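Local coordinates for phosphate-binding protein (PDB 5UB3) that probably serves as a periplasmic solute-binding receptor of the phosphonate-binding family, partnered with a diguanylate cyclase, and is seen here with bound chloride, at residues A[8-13]-A[46-51]; A[16-21]-A[40-45]; A[82-87]-A[208-213]; A[133-138]-A[273-278]; A[140-145]-A[153-158]. All coordinates share one frame; numbering follows the deposited sequence.

Interaction 1: residues A[8-13]-A[46-51]; sequences GRISDD and PDARQM
Two torsions set up this contact: Ile10 holds CG1 anti to its carbonyl carbon (chi1 -59°), which sends the CD1 arm toward Ala48, and Met51 carries CG anti to the backbone N (179°) before its chain bends twice and brings CE back to the loop 8-13. The isoleucine does most of the touching. Its CG2 branch rests on the backbone where the loop turns into helix 48-56, 3.6 Å from Asp47 CA, while the longer branch reaches over the first turn, with CD1 3.7 Å from Ala48 CA. Midway along that branch, CG1 lies 4.0 Å from Met51 CB, the two side chains passing at a slant. The methionine methyl ends beside the backbone of the loop, CE being 3.3 Å from Arg9 O. Further along, Pro46 CA stands 3.6 Å from Ser11 O in a nearly straight CA-H...O contact.

No hydrogen bond joins the two segments; the polar bonds near the contact lie within each one or run to neighbours. Asp47 is the N-cap of helix 48-56, its OD1 taking the N-H of Gln50 at 2.8 Å. Arg9 folds back so that NE donates to Ile10 O at 2.8 Å, from above the carbonyl plane. Around them, Glu65 receives Ile10 N and Ser122 receives Ala48 N. Strand 4-8 thus runs out into a loop whose one large apolar side chain is set against the start of a helix. The chemistry implies that shape and van der Waals packing hold these two pieces together, while the capping bond is consistent with a well-defined first turn for Ile10 to pack on.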
# COMPACT_ATOMS: atom_id res chain seq x y z
N GLY A 8 11.33 -7.55 -3.80
CA GLY A 8 11.00 -7.26 -2.42
C GLY A 8 9.63 -6.63 -2.28
O GLY A 8 8.91 -6.48 -3.22
N ARG A 9 9.32 -6.27 -1.04
CA ARG A 9 8.23 -5.39 -0.70
C ARG A 9 8.46 -4.97 0.75
O ARG A 9 9.21 -5.58 1.51
CB ARG A 9 6.84 -6.07 -0.79
CG ARG A 9 6.66 -7.25 0.15
CD ARG A 9 5.18 -7.61 0.27
NE ARG A 9 4.46 -6.65 1.07
CZ ARG A 9 3.19 -6.78 1.46
NH1 ARG A 9 2.50 -7.86 1.14
NH2 ARG A 9 2.60 -5.83 2.17
N ILE A 10 7.75 -3.92 1.12
CA ILE A 10 7.66 -3.52 2.50
C ILE A 10 6.75 -4.50 3.16
O ILE A 10 5.65 -4.74 2.66
CB ILE A 10 7.06 -2.11 2.60
CG1 ILE A 10 7.95 -1.08 1.82
CG2 ILE A 10 6.92 -1.71 4.06
CD1 ILE A 10 7.23 0.22 1.57
N SER A 11 7.15 -5.04 4.29
CA SER A 11 6.39 -6.06 4.91
C SER A 11 6.51 -5.96 6.39
O SER A 11 7.60 -5.93 6.91
CB SER A 11 6.90 -7.41 4.47
OG SER A 11 6.32 -8.49 5.24
N ASP A 12 5.38 -6.06 7.06
CA ASP A 12 5.36 -6.27 8.53
C ASP A 12 5.29 -7.75 8.90
O ASP A 12 5.07 -8.06 10.04
CB ASP A 12 4.15 -5.57 9.18
CG ASP A 12 2.79 -5.93 8.51
OD1 ASP A 12 2.70 -6.83 7.62
OD2 ASP A 12 1.78 -5.27 8.86
N ASP A 13 5.45 -8.66 7.94
CA ASP A 13 5.18 -10.09 8.19
C ASP A 13 5.92 -10.94 7.16
O ASP A 13 5.32 -11.66 6.38
CB ASP A 13 3.67 -10.29 8.11
CG ASP A 13 3.21 -11.69 8.48
OD1 ASP A 13 3.98 -12.47 9.06
OD2 ASP A 13 2.06 -11.98 8.10
N PRO A 46 11.22 -3.81 6.65
CA PRO A 46 10.09 -3.47 7.58
C PRO A 46 9.32 -2.19 7.26
O PRO A 46 8.16 -2.05 7.66
CB PRO A 46 10.78 -3.34 8.97
CG PRO A 46 12.27 -3.36 8.72
CD PRO A 46 12.55 -3.61 7.24
N ASP A 47 9.91 -1.25 6.53
CA ASP A 47 9.22 0.02 6.27
C ASP A 47 9.80 0.68 5.05
O ASP A 47 10.80 0.18 4.51
CB ASP A 47 9.28 0.94 7.49
CG ASP A 47 10.70 1.15 7.97
OD1 ASP A 47 11.57 1.56 7.19
OD2 ASP A 47 10.94 0.81 9.13
N ALA A 48 9.15 1.76 4.61
CA ALA A 48 9.51 2.51 3.39
C ALA A 48 10.92 3.10 3.45
O ALA A 48 11.67 3.13 2.44
CB ALA A 48 8.49 3.61 3.11
N ARG A 49 11.30 3.56 4.63
CA ARG A 49 12.61 4.12 4.81
C ARG A 49 13.72 3.13 4.61
O ARG A 49 14.66 3.40 3.85
CB ARG A 49 12.77 4.73 6.20
CG ARG A 49 12.10 6.06 6.25
CD ARG A 49 12.85 6.91 7.27
NE ARG A 49 12.29 6.78 8.58
CZ ARG A 49 12.89 7.23 9.69
NH1 ARG A 49 14.10 7.79 9.62
NH2 ARG A 49 12.29 7.08 10.86
N GLN A 50 13.63 2.00 5.30
CA GLN A 50 14.56 0.90 5.02
C GLN A 50 14.56 0.41 3.59
O GLN A 50 15.60 -0.01 3.06
CB GLN A 50 14.31 -0.27 5.98
CG GLN A 50 15.43 -1.31 6.02
CD GLN A 50 16.75 -0.69 6.46
OE1 GLN A 50 16.88 -0.27 7.59
NE2 GLN A 50 17.73 -0.60 5.54
N MET A 51 13.39 0.30 3.01
CA MET A 51 13.31 -0.25 1.66
C MET A 51 13.96 0.74 0.70
O MET A 51 14.68 0.35 -0.23
CB MET A 51 11.87 -0.48 1.26
CG MET A 51 11.78 -1.03 -0.16
SD MET A 51 12.72 -2.52 -0.54
CE MET A 51 11.56 -3.76 0.01

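Interaction 2: residues A[16-21]-A[40-45]; sequences SHYEQL and GEILMA
Ile42, Met44 and Leu21 give up the most surface here, with Tyr18 close behind, and the contact is apolar throughout. Ile42 projects from the end of strand 39-42 straight at helix 14-28. Its CD1 methyl lies 3.6 Å from Leu21 CB, and its CG2 branch is 3.9 Å from Leu21 CD1, so both branches of the isoleucine bear on one leucine. Tyr18 also meets it: CG of the tyrosine is anti to the backbone N (chi1 -176°), and this swings the ring out toward the strand until CE1 is 3.9 Å from Ile42 CB.

Met44, two residues further on and pointing the same way, meets the helix at His17, Tyr18 and Leu21. Its chain runs extended as far as SD and turns only at the last bond. The sulfur lies 3.7 Å from His17 CB, and the methyl turns in against the helix backbone, with CE 3.7 Å from Tyr18 N and near the plane of the tyrosine ring, at its edge. Closer to the strand, Met44 CG meets Leu21 CD1 at 3.9 Å.

His17 offers only its CB to this packing; its ND1 donates to Gln20 OE1 at 3.2 Å within the helix, although close contacts to the ring leave its exact place less sure. Leu7 of strand 4-8 touches both Leu21 and Ile42. The arrangement is that of a beta-alpha-beta unit, strand 4-8, helix 14-28 and strand 39-42, whose helix covers two parallel strands, as in the alpha/beta domains of periplasmic binding proteins.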
# COMPACT_ATOMS: atom_id res chain seq x y z
N SER A 16 5.30 -14.67 6.24
CA SER A 16 4.16 -14.91 5.39
C SER A 16 4.29 -14.33 3.97
O SER A 16 3.82 -14.93 2.99
CB SER A 16 2.90 -14.38 6.10
OG SER A 16 2.14 -13.58 5.23
N HIS A 17 4.93 -13.18 3.82
CA HIS A 17 4.95 -12.56 2.48
C HIS A 17 5.98 -13.18 1.57
O HIS A 17 5.88 -13.01 0.37
CB HIS A 17 5.13 -11.04 2.59
CG HIS A 17 3.98 -10.39 3.31
ND1 HIS A 17 2.69 -10.39 2.80
CD2 HIS A 17 3.89 -9.83 4.54
CE1 HIS A 17 1.88 -9.81 3.66
NE2 HIS A 17 2.58 -9.48 4.73
N TYR A 18 6.99 -13.84 2.14
CA TYR A 18 7.98 -14.57 1.34
C TYR A 18 7.32 -15.40 0.28
O TYR A 18 7.69 -15.33 -0.89
CB TYR A 18 8.79 -15.48 2.20
CG TYR A 18 9.89 -16.19 1.45
CD1 TYR A 18 11.15 -15.61 1.29
CD2 TYR A 18 9.67 -17.43 0.91
CE1 TYR A 18 12.15 -16.27 0.58
CE2 TYR A 18 10.63 -18.08 0.17
CZ TYR A 18 11.86 -17.53 0.06
OH TYR A 18 12.76 -18.25 -0.62
N GLU A 19 6.31 -16.17 0.71
CA GLU A 19 5.57 -17.11 -0.16
C GLU A 19 4.82 -16.45 -1.30
O GLU A 19 4.49 -17.09 -2.26
CB GLU A 19 4.53 -17.86 0.67
CG GLU A 19 5.07 -18.67 1.85
CD GLU A 19 3.93 -19.15 2.73
OE1 GLU A 19 3.10 -18.32 3.19
OE2 GLU A 19 3.80 -20.36 2.91
N GLN A 20 4.46 -15.20 -1.11
CA GLN A 20 3.78 -14.39 -2.11
C GLN A 20 4.70 -13.93 -3.26
O GLN A 20 4.26 -13.74 -4.38
CB GLN A 20 3.10 -13.22 -1.37
CG GLN A 20 2.09 -13.74 -0.34
CD GLN A 20 0.88 -12.85 -0.19
OE1 GLN A 20 0.92 -11.87 0.58
NE2 GLN A 20 -0.20 -13.13 -0.97
N LEU A 21 5.99 -13.83 -2.98
CA LEU A 21 6.95 -13.34 -3.90
C LEU A 21 7.76 -14.42 -4.64
O LEU A 21 8.08 -14.25 -5.81
CB LEU A 21 7.92 -12.44 -3.14
CG LEU A 21 7.24 -11.23 -2.46
CD1 LEU A 21 8.31 -10.58 -1.61
CD2 LEU A 21 6.72 -10.25 -3.48
N GLY A 40 17.76 -15.35 -8.57
CA GLY A 40 16.84 -14.48 -7.86
C GLY A 40 17.05 -14.57 -6.36
O GLY A 40 17.41 -15.63 -5.86
N GLU A 41 16.74 -13.49 -5.66
CA GLU A 41 16.63 -13.46 -4.20
C GLU A 41 15.43 -12.62 -3.77
O GLU A 41 14.97 -11.76 -4.51
CB GLU A 41 17.86 -12.80 -3.60
CG GLU A 41 19.00 -13.78 -3.48
CD GLU A 41 20.34 -13.15 -3.30
OE1 GLU A 41 20.44 -11.93 -3.12
OE2 GLU A 41 21.31 -13.93 -3.36
N ILE A 42 14.94 -12.88 -2.57
CA ILE A 42 13.89 -12.09 -1.98
C ILE A 42 14.53 -11.28 -0.83
O ILE A 42 15.29 -11.84 -0.02
CB ILE A 42 12.78 -13.00 -1.39
CG1 ILE A 42 12.12 -13.87 -2.50
CG2 ILE A 42 11.73 -12.20 -0.63
CD1 ILE A 42 11.44 -13.08 -3.58
N LEU A 43 14.16 -10.01 -0.74
CA LEU A 43 14.60 -9.14 0.35
C LEU A 43 13.48 -8.15 0.61
O LEU A 43 13.21 -7.26 -0.18
CB LEU A 43 15.89 -8.40 0.05
CG LEU A 43 16.49 -7.57 1.19
CD1 LEU A 43 16.70 -8.35 2.49
CD2 LEU A 43 17.80 -6.97 0.78
N MET A 44 12.86 -8.31 1.76
CA MET A 44 11.78 -7.45 2.15
C MET A 44 12.33 -6.48 3.18
O MET A 44 13.46 -6.62 3.64
CB MET A 44 10.63 -8.29 2.70
CG MET A 44 9.89 -9.05 1.65
SD MET A 44 8.74 -10.24 2.37
CE MET A 44 9.86 -11.59 2.76
N ALA A 45 11.57 -5.44 3.49
CA ALA A 45 12.05 -4.49 4.48
C ALA A 45 10.93 -4.15 5.38
O ALA A 45 9.82 -4.18 4.96
CB ALA A 45 12.63 -3.24 3.81

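Interaction 3: residues A[82-87]-A[208-213]; sequences LLMTER and PVPRAV
Met84 and Val213 face each other as a non-hydrogen-bonded pair where strands 79-87 and 209-217 run antiparallel in a buried part of the fold, next to a classic beta bulge that sets two residues of one strand, Leu82 and Leu83, opposite the single residue Glu214. The tight part lies on the side of Met84, on which helix 259-277 also packs. Its chain, bent at chi2 and chi3, curls over so that CE presses on Pro210 CB at 3.4 Å, closer than usual for two carbons, while SD lies 4.1 Å from Val213 CG2. That same CG2 sits 3.2 Å from Leu83 O. A single backbone bond crosses here, Thr85 N to Ala212 O at 3.0 Å; the hydroxyl of Thr85 has its partner in Glu214.

Beyond it the strands diverge and two arginines take over. Arg87 stretches out and has one guanidinium face covered by Ala212 CB, 3.4 Å from the middle of its plane, and its NH2 is anchored on Ser64. Arg211, only partly covered, places its own guanidinium face against Arg87 CB. Between these like charges the link is looser: a water accepts from Arg211 NH2 at 3.1 Å and, weakly, from Arg87 NH1, lying at the edge of the Arg87 guanidinium and in its plane.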
# COMPACT_ATOMS: atom_id res chain seq x y z
N LEU A 82 7.52 0.85 -13.09
CA LEU A 82 7.77 -0.03 -14.21
C LEU A 82 6.46 -0.32 -14.93
O LEU A 82 6.41 -0.20 -16.16
CB LEU A 82 8.30 -1.35 -13.69
CG LEU A 82 8.68 -2.38 -14.76
CD1 LEU A 82 10.06 -2.09 -15.22
CD2 LEU A 82 8.60 -3.77 -14.17
N LEU A 83 5.46 -0.77 -14.17
CA LEU A 83 4.15 -1.24 -14.65
C LEU A 83 3.10 -0.87 -13.65
O LEU A 83 3.38 -0.83 -12.47
CB LEU A 83 4.12 -2.78 -14.82
CG LEU A 83 4.91 -3.35 -15.98
CD1 LEU A 83 4.99 -4.86 -15.92
CD2 LEU A 83 4.32 -2.84 -17.30
N MET A 84 1.89 -0.53 -14.09
CA MET A 84 0.75 -0.43 -13.19
C MET A 84 0.21 -1.83 -12.98
O MET A 84 0.21 -2.64 -13.89
CB MET A 84 -0.35 0.51 -13.73
CG MET A 84 0.11 1.90 -14.01
SD MET A 84 0.87 2.76 -12.63
CE MET A 84 -0.53 2.75 -11.46
N THR A 85 -0.23 -2.11 -11.77
CA THR A 85 -0.57 -3.44 -11.34
C THR A 85 -2.02 -3.50 -10.93
O THR A 85 -2.52 -2.63 -10.19
CB THR A 85 0.37 -3.91 -10.20
OG1 THR A 85 1.70 -3.72 -10.66
CG2 THR A 85 0.14 -5.34 -9.78
N GLU A 86 -2.68 -4.55 -11.41
CA GLU A 86 -4.09 -4.80 -11.10
C GLU A 86 -4.10 -5.97 -10.16
O GLU A 86 -3.52 -7.03 -10.45
CB GLU A 86 -4.82 -5.17 -12.41
CG GLU A 86 -6.31 -5.26 -12.26
CD GLU A 86 -6.92 -5.83 -13.54
OE1 GLU A 86 -7.05 -5.04 -14.52
OE2 GLU A 86 -7.19 -7.06 -13.50
N ARG A 87 -4.75 -5.79 -9.03
CA ARG A 87 -4.90 -6.83 -8.05
C ARG A 87 -6.37 -7.16 -7.80
O ARG A 87 -7.24 -6.28 -7.68
CB ARG A 87 -4.23 -6.40 -6.75
CG ARG A 87 -2.71 -6.27 -6.82
CD ARG A 87 -2.13 -5.83 -5.51
NE ARG A 87 -0.67 -5.67 -5.58
CZ ARG A 87 0.07 -5.15 -4.60
NH1 ARG A 87 -0.47 -4.72 -3.42
NH2 ARG A 87 1.39 -5.07 -4.82
N PRO A 208 -10.69 7.60 -5.67
CA PRO A 208 -9.89 6.39 -5.93
C PRO A 208 -8.56 6.77 -6.48
O PRO A 208 -8.41 7.85 -7.03
CB PRO A 208 -10.72 5.63 -6.96
CG PRO A 208 -11.37 6.74 -7.71
CD PRO A 208 -11.78 7.72 -6.63
N VAL A 209 -7.59 5.90 -6.27
CA VAL A 209 -6.26 6.05 -6.86
C VAL A 209 -5.93 4.70 -7.45
O VAL A 209 -6.52 3.71 -7.06
CB VAL A 209 -5.21 6.47 -5.78
CG1 VAL A 209 -5.52 7.84 -5.18
CG2 VAL A 209 -5.12 5.42 -4.72
N PRO A 210 -4.93 4.64 -8.35
CA PRO A 210 -4.49 3.35 -8.75
C PRO A 210 -3.96 2.60 -7.55
O PRO A 210 -3.30 3.15 -6.70
CB PRO A 210 -3.39 3.60 -9.76
CG PRO A 210 -3.22 5.04 -9.86
CD PRO A 210 -4.07 5.72 -8.83
N ARG A 211 -4.27 1.34 -7.57
CA ARG A 211 -4.09 0.44 -6.48
C ARG A 211 -2.65 0.03 -6.21
O ARG A 211 -2.18 0.02 -5.07
CB ARG A 211 -4.90 -0.78 -6.87
CG ARG A 211 -4.70 -1.89 -5.96
CD ARG A 211 -5.96 -2.61 -5.71
NE ARG A 211 -5.69 -3.33 -4.50
CZ ARG A 211 -6.32 -4.43 -4.15
NH1 ARG A 211 -7.29 -4.97 -4.91
NH2 ARG A 211 -5.96 -4.99 -3.01
N ALA A 212 -1.94 -0.38 -7.25
CA ALA A 212 -0.58 -0.91 -7.03
C ALA A 212 0.24 -0.72 -8.25
O ALA A 212 -0.30 -0.41 -9.30
CB ALA A 212 -0.62 -2.36 -6.63
N VAL A 213 1.56 -0.87 -8.07
CA VAL A 213 2.52 -0.53 -9.11
C VAL A 213 3.77 -1.34 -8.84
O VAL A 213 4.18 -1.54 -7.69
CB VAL A 213 2.81 0.99 -9.11
CG1 VAL A 213 3.27 1.47 -7.79
CG2 VAL A 213 3.83 1.42 -10.17
O HOH W 1 -3.26 -4.23 -1.70

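Interaction 4: residues A[133-138]-A[273-278]; sequences ELLRNG and QRVRDH
A Schellman motif ends helix 124-136 beside this contact: Gly138, at positive phi, is its C' residue, and Gly138 N donates to Leu135 O at 3.0 Å. From that last turn Leu135 reaches across to helix 259-277 and supplies the apolar middle of the interface. Its CD1 methyl fits against the other helix, 4.0 Å from both Val275 CA and Arg274 CG, and CD2 lies 4.1 Å from His278 CB, the leucine and histidine side chains crossing at about a right angle.

Arg274 travels the opposite way. CG is anti to the backbone N (chi1 -177°) and the rest of the chain is fully extended, so the guanidinium is delivered beyond Leu135 to the end of helix 124-136. One face of that group lies over Leu135 CB, while NH1 comes within 3.8 Å of Arg136 CG. The contact thus joins two helix C-terminal ends, with helix 259-277, the last of the chain, laid against helix 124-136; Leu132 and Met131 of the latter continue the packing onto Arg274 and Val275.

At the surface the two arginines turn their guanidinium planes 63° apart and share a water, which accepts from Arg136 NE at 2.8 Å and more weakly from Arg274 NH1. Arg136 also makes a long salt bridge to Glu133 OE1, whose other oxygen meets His204. Asn137 ND2 donates almost straight to Glu133 O at 2.9 Å, and Asn137 N reaches the same oxygen from the opposite face of its plane.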
# COMPACT_ATOMS: atom_id res chain seq x y z
N GLU A 133 -6.70 13.04 3.40
CA GLU A 133 -8.08 13.46 3.43
C GLU A 133 -8.33 14.45 4.56
O GLU A 133 -9.06 15.42 4.39
CB GLU A 133 -9.03 12.29 3.52
CG GLU A 133 -10.43 12.62 3.01
CD GLU A 133 -10.55 12.63 1.48
OE1 GLU A 133 -9.52 12.64 0.75
OE2 GLU A 133 -11.72 12.62 1.06
N LEU A 134 -7.72 14.21 5.70
CA LEU A 134 -7.94 15.06 6.81
C LEU A 134 -7.29 16.41 6.54
O LEU A 134 -7.86 17.45 6.84
CB LEU A 134 -7.42 14.43 8.11
CG LEU A 134 -8.16 13.18 8.57
CD1 LEU A 134 -7.47 12.71 9.85
CD2 LEU A 134 -9.63 13.35 8.76
N LEU A 135 -6.11 16.39 5.94
CA LEU A 135 -5.47 17.63 5.60
C LEU A 135 -6.32 18.51 4.68
O LEU A 135 -6.49 19.71 4.95
CB LEU A 135 -4.09 17.41 4.99
CG LEU A 135 -2.97 17.02 5.92
CD1 LEU A 135 -1.83 16.62 5.02
CD2 LEU A 135 -2.46 18.11 6.87
N ARG A 136 -6.87 17.90 3.65
CA ARG A 136 -7.68 18.63 2.68
C ARG A 136 -8.88 19.28 3.33
O ARG A 136 -9.28 20.35 2.91
CB ARG A 136 -8.18 17.71 1.55
CG ARG A 136 -7.08 17.32 0.58
CD ARG A 136 -7.45 16.02 -0.10
NE ARG A 136 -6.61 15.78 -1.25
CZ ARG A 136 -6.79 14.79 -2.13
NH1 ARG A 136 -7.75 13.90 -1.97
NH2 ARG A 136 -6.00 14.69 -3.18
N ASN A 137 -9.43 18.63 4.36
CA ASN A 137 -10.59 19.14 5.07
C ASN A 137 -10.27 19.96 6.31
O ASN A 137 -11.18 20.32 7.06
CB ASN A 137 -11.50 17.96 5.38
CG ASN A 137 -12.20 17.45 4.12
OD1 ASN A 137 -13.26 17.95 3.71
ND2 ASN A 137 -11.56 16.49 3.47
N GLY A 138 -9.00 20.26 6.54
CA GLY A 138 -8.59 21.10 7.64
C GLY A 138 -8.82 20.49 8.99
O GLY A 138 -8.95 21.21 9.99
N GLN A 273 3.47 13.68 -0.43
CA GLN A 273 4.52 14.61 -0.01
C GLN A 273 3.92 15.57 1.00
O GLN A 273 4.54 15.93 1.97
CB GLN A 273 5.10 15.43 -1.19
CG GLN A 273 6.24 16.36 -0.81
CD GLN A 273 7.42 15.57 -0.28
OE1 GLN A 273 7.75 15.59 0.93
NE2 GLN A 273 7.99 14.80 -1.15
N ARG A 274 2.70 15.98 0.75
CA ARG A 274 2.03 16.90 1.67
C ARG A 274 1.83 16.28 3.02
O ARG A 274 2.03 16.95 4.06
CB ARG A 274 0.70 17.30 1.08
CG ARG A 274 -0.06 18.30 1.90
CD ARG A 274 -1.42 18.54 1.27
NE ARG A 274 -2.17 19.54 2.00
CZ ARG A 274 -3.38 19.98 1.67
NH1 ARG A 274 -4.04 19.52 0.60
NH2 ARG A 274 -3.92 20.89 2.41
N VAL A 275 1.42 15.01 3.03
CA VAL A 275 1.29 14.29 4.30
C VAL A 275 2.65 14.26 5.03
O VAL A 275 2.78 14.52 6.24
CB VAL A 275 0.76 12.86 4.09
CG1 VAL A 275 0.87 12.05 5.40
CG2 VAL A 275 -0.69 12.90 3.64
N ARG A 276 3.67 13.94 4.25
CA ARG A 276 5.01 13.86 4.80
C ARG A 276 5.50 15.21 5.33
O ARG A 276 6.14 15.27 6.37
CB ARG A 276 5.93 13.35 3.77
CG ARG A 276 5.77 11.86 3.55
CD ARG A 276 6.79 11.45 2.54
NE ARG A 276 8.12 11.48 3.15
CZ ARG A 276 9.25 11.66 2.49
NH1 ARG A 276 9.26 11.77 1.16
NH2 ARG A 276 10.40 11.69 3.17
N ASP A 277 5.21 16.26 4.59
CA ASP A 277 5.62 17.61 4.96
C ASP A 277 4.87 18.06 6.23
O ASP A 277 5.46 18.73 7.06
CB ASP A 277 5.46 18.54 3.77
CG ASP A 277 6.51 18.30 2.71
OD1 ASP A 277 7.52 17.61 3.02
OD2 ASP A 277 6.36 18.80 1.59
N HIS A 278 3.64 17.61 6.45
CA HIS A 278 2.78 18.17 7.51
C HIS A 278 2.44 17.13 8.58
O HIS A 278 1.33 17.10 9.08
CB HIS A 278 1.54 18.87 6.88
CG HIS A 278 1.90 19.93 5.86
ND1 HIS A 278 2.30 21.21 6.20
CD2 HIS A 278 1.99 19.88 4.50
CE1 HIS A 278 2.58 21.90 5.11
NE2 HIS A 278 2.41 21.12 4.06
O HOH W 2 -4.51 17.55 -1.77

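Interaction 5: residues A[140-145]-A[153-158]; sequences ACDVLL and RGSAGY
Parallel strands 141-143 and 156-160 pair here, Cys141 with Ala156, Asp142 with Gly157 and Val143 with Tyr158. Four backbone bonds alternate across them: Ala156 N to Ala140 O at 2.7 Å, Asp142 N to Ala156 O, Tyr158 N to Asp142 O, and Leu144 N to Tyr158 O at 2.8 Å.

Tyr158 has the most surface covered. Its CG sits between the backbone N and the carbonyl carbon (chi1 72°), which turns the ring across the neighbouring strand against Val143. CG2 of that valine makes a CH-pi contact over the ring face, 4.1 Å from the centroid, and Val143 CA stands over the same ring. Cys141 approaches differently: its SG is at the ring edge, in a sulfur-aromatic contact, and 3.8 Å from Tyr158 CB. Tyr127 and Met131 of helix 124-136 also touch the tyrosine.

On the side of Asp142, Leu144 CG lies 3.8 Å from Gly157 CA, a close approach that the absence of a side chain on Gly157 permits. A water donates to both Asp142 OD2, at 2.6 Å, and Ala156 O. Strand 156-160 continues the pairing to parallel strand 115-118, an arrangement typical of the alpha/beta lobes of periplasmic binding proteins.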
# COMPACT_ATOMS: atom_id res chain seq x y z
N ALA A 140 -7.48 18.75 11.98
CA ALA A 140 -6.24 18.46 12.67
C ALA A 140 -6.30 17.05 13.27
O ALA A 140 -7.35 16.58 13.73
CB ALA A 140 -5.99 19.50 13.75
N CYS A 141 -5.17 16.37 13.19
CA CYS A 141 -5.12 15.01 13.66
C CYS A 141 -3.77 14.73 14.25
O CYS A 141 -2.84 14.41 13.54
CB CYS A 141 -5.48 14.06 12.52
SG CYS A 141 -5.89 12.40 13.17
N ASP A 142 -3.68 14.89 15.58
CA ASP A 142 -2.46 14.77 16.29
C ASP A 142 -2.16 13.34 16.61
O ASP A 142 -3.10 12.54 16.84
CB ASP A 142 -2.53 15.54 17.61
CG ASP A 142 -2.84 17.04 17.39
OD1 ASP A 142 -2.09 17.67 16.64
OD2 ASP A 142 -3.77 17.55 18.01
N VAL A 143 -0.90 12.96 16.63
CA VAL A 143 -0.58 11.59 17.03
C VAL A 143 -0.93 11.40 18.50
O VAL A 143 -0.60 12.26 19.33
CB VAL A 143 0.86 11.16 16.69
CG1 VAL A 143 1.90 11.86 17.51
CG2 VAL A 143 0.99 9.65 16.90
N LEU A 144 -1.64 10.31 18.81
CA LEU A 144 -1.89 9.96 20.20
C LEU A 144 -0.96 8.84 20.64
O LEU A 144 -0.65 7.95 19.90
CB LEU A 144 -3.32 9.60 20.40
CG LEU A 144 -4.33 10.69 20.01
CD1 LEU A 144 -5.74 10.09 20.16
CD2 LEU A 144 -4.18 11.99 20.79
N LEU A 145 -0.52 8.90 21.87
CA LEU A 145 0.50 8.02 22.32
C LEU A 145 -0.02 6.63 22.71
O LEU A 145 0.66 5.65 22.56
CB LEU A 145 1.23 8.69 23.47
CG LEU A 145 2.21 9.71 22.90
CD1 LEU A 145 1.55 11.07 22.55
CD2 LEU A 145 3.35 9.81 23.88
N ARG A 153 -9.59 19.11 22.18
CA ARG A 153 -10.94 19.38 21.64
C ARG A 153 -10.78 20.35 20.45
O ARG A 153 -9.86 21.18 20.42
CB ARG A 153 -11.93 19.81 22.70
CG ARG A 153 -11.62 21.08 23.44
CD ARG A 153 -12.49 21.14 24.70
NE ARG A 153 -11.89 20.28 25.72
CZ ARG A 153 -12.48 19.30 26.40
NH1 ARG A 153 -13.77 18.97 26.23
NH2 ARG A 153 -11.75 18.63 27.31
N GLY A 154 -11.59 20.14 19.44
CA GLY A 154 -11.42 20.81 18.20
C GLY A 154 -10.57 19.99 17.26
O GLY A 154 -10.58 20.24 16.06
N SER A 155 -9.82 19.00 17.75
CA SER A 155 -8.94 18.22 16.83
C SER A 155 -9.26 16.72 16.93
O SER A 155 -9.82 16.28 17.92
CB SER A 155 -7.48 18.48 17.16
OG SER A 155 -7.18 19.84 16.99
N ALA A 156 -8.93 15.97 15.89
CA ALA A 156 -8.88 14.54 16.00
C ALA A 156 -7.50 14.13 16.51
O ALA A 156 -6.56 14.96 16.70
CB ALA A 156 -9.14 13.91 14.66
N GLY A 157 -7.37 12.84 16.75
CA GLY A 157 -6.12 12.23 17.06
C GLY A 157 -6.09 10.84 16.46
O GLY A 157 -7.16 10.19 16.29
N TYR A 158 -4.90 10.36 16.16
CA TYR A 158 -4.77 9.04 15.59
C TYR A 158 -3.91 8.16 16.42
O TYR A 158 -2.99 8.63 17.10
CB TYR A 158 -4.31 9.05 14.14
CG TYR A 158 -2.89 9.41 13.92
CD1 TYR A 158 -2.52 10.72 13.88
CD2 TYR A 158 -1.92 8.45 13.71
CE1 TYR A 158 -1.21 11.07 13.66
CE2 TYR A 158 -0.62 8.79 13.47
CZ TYR A 158 -0.28 10.10 13.45
OH TYR A 158 0.99 10.51 13.22
O HOH W 3 -5.75 16.21 19.08

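Overall arrangement
Interactions 1 and 2 adjoin, their centres about 10 Å apart: Ser11 N and Arg9 O probably bond to Ala45 O and Ala45 N, so the loop after strand 4-8 is tied to the chain leaving strand 39-42. Interaction 3 lies about 18 Å from interaction 1, centre to centre, and links chain regions before and after the segments of interaction 5. Interactions 4 and 5 touch through Leu134 CD1 and Cys141 CB, 3.6 Å apart, helix 124-136 and strand 141-143 being consecutive in the chain. Interactions 2 and 5 stand on opposite sides of the chain's centre, about 36 Å apart between centres, consistent with the two lobes of a periplasmic binding protein.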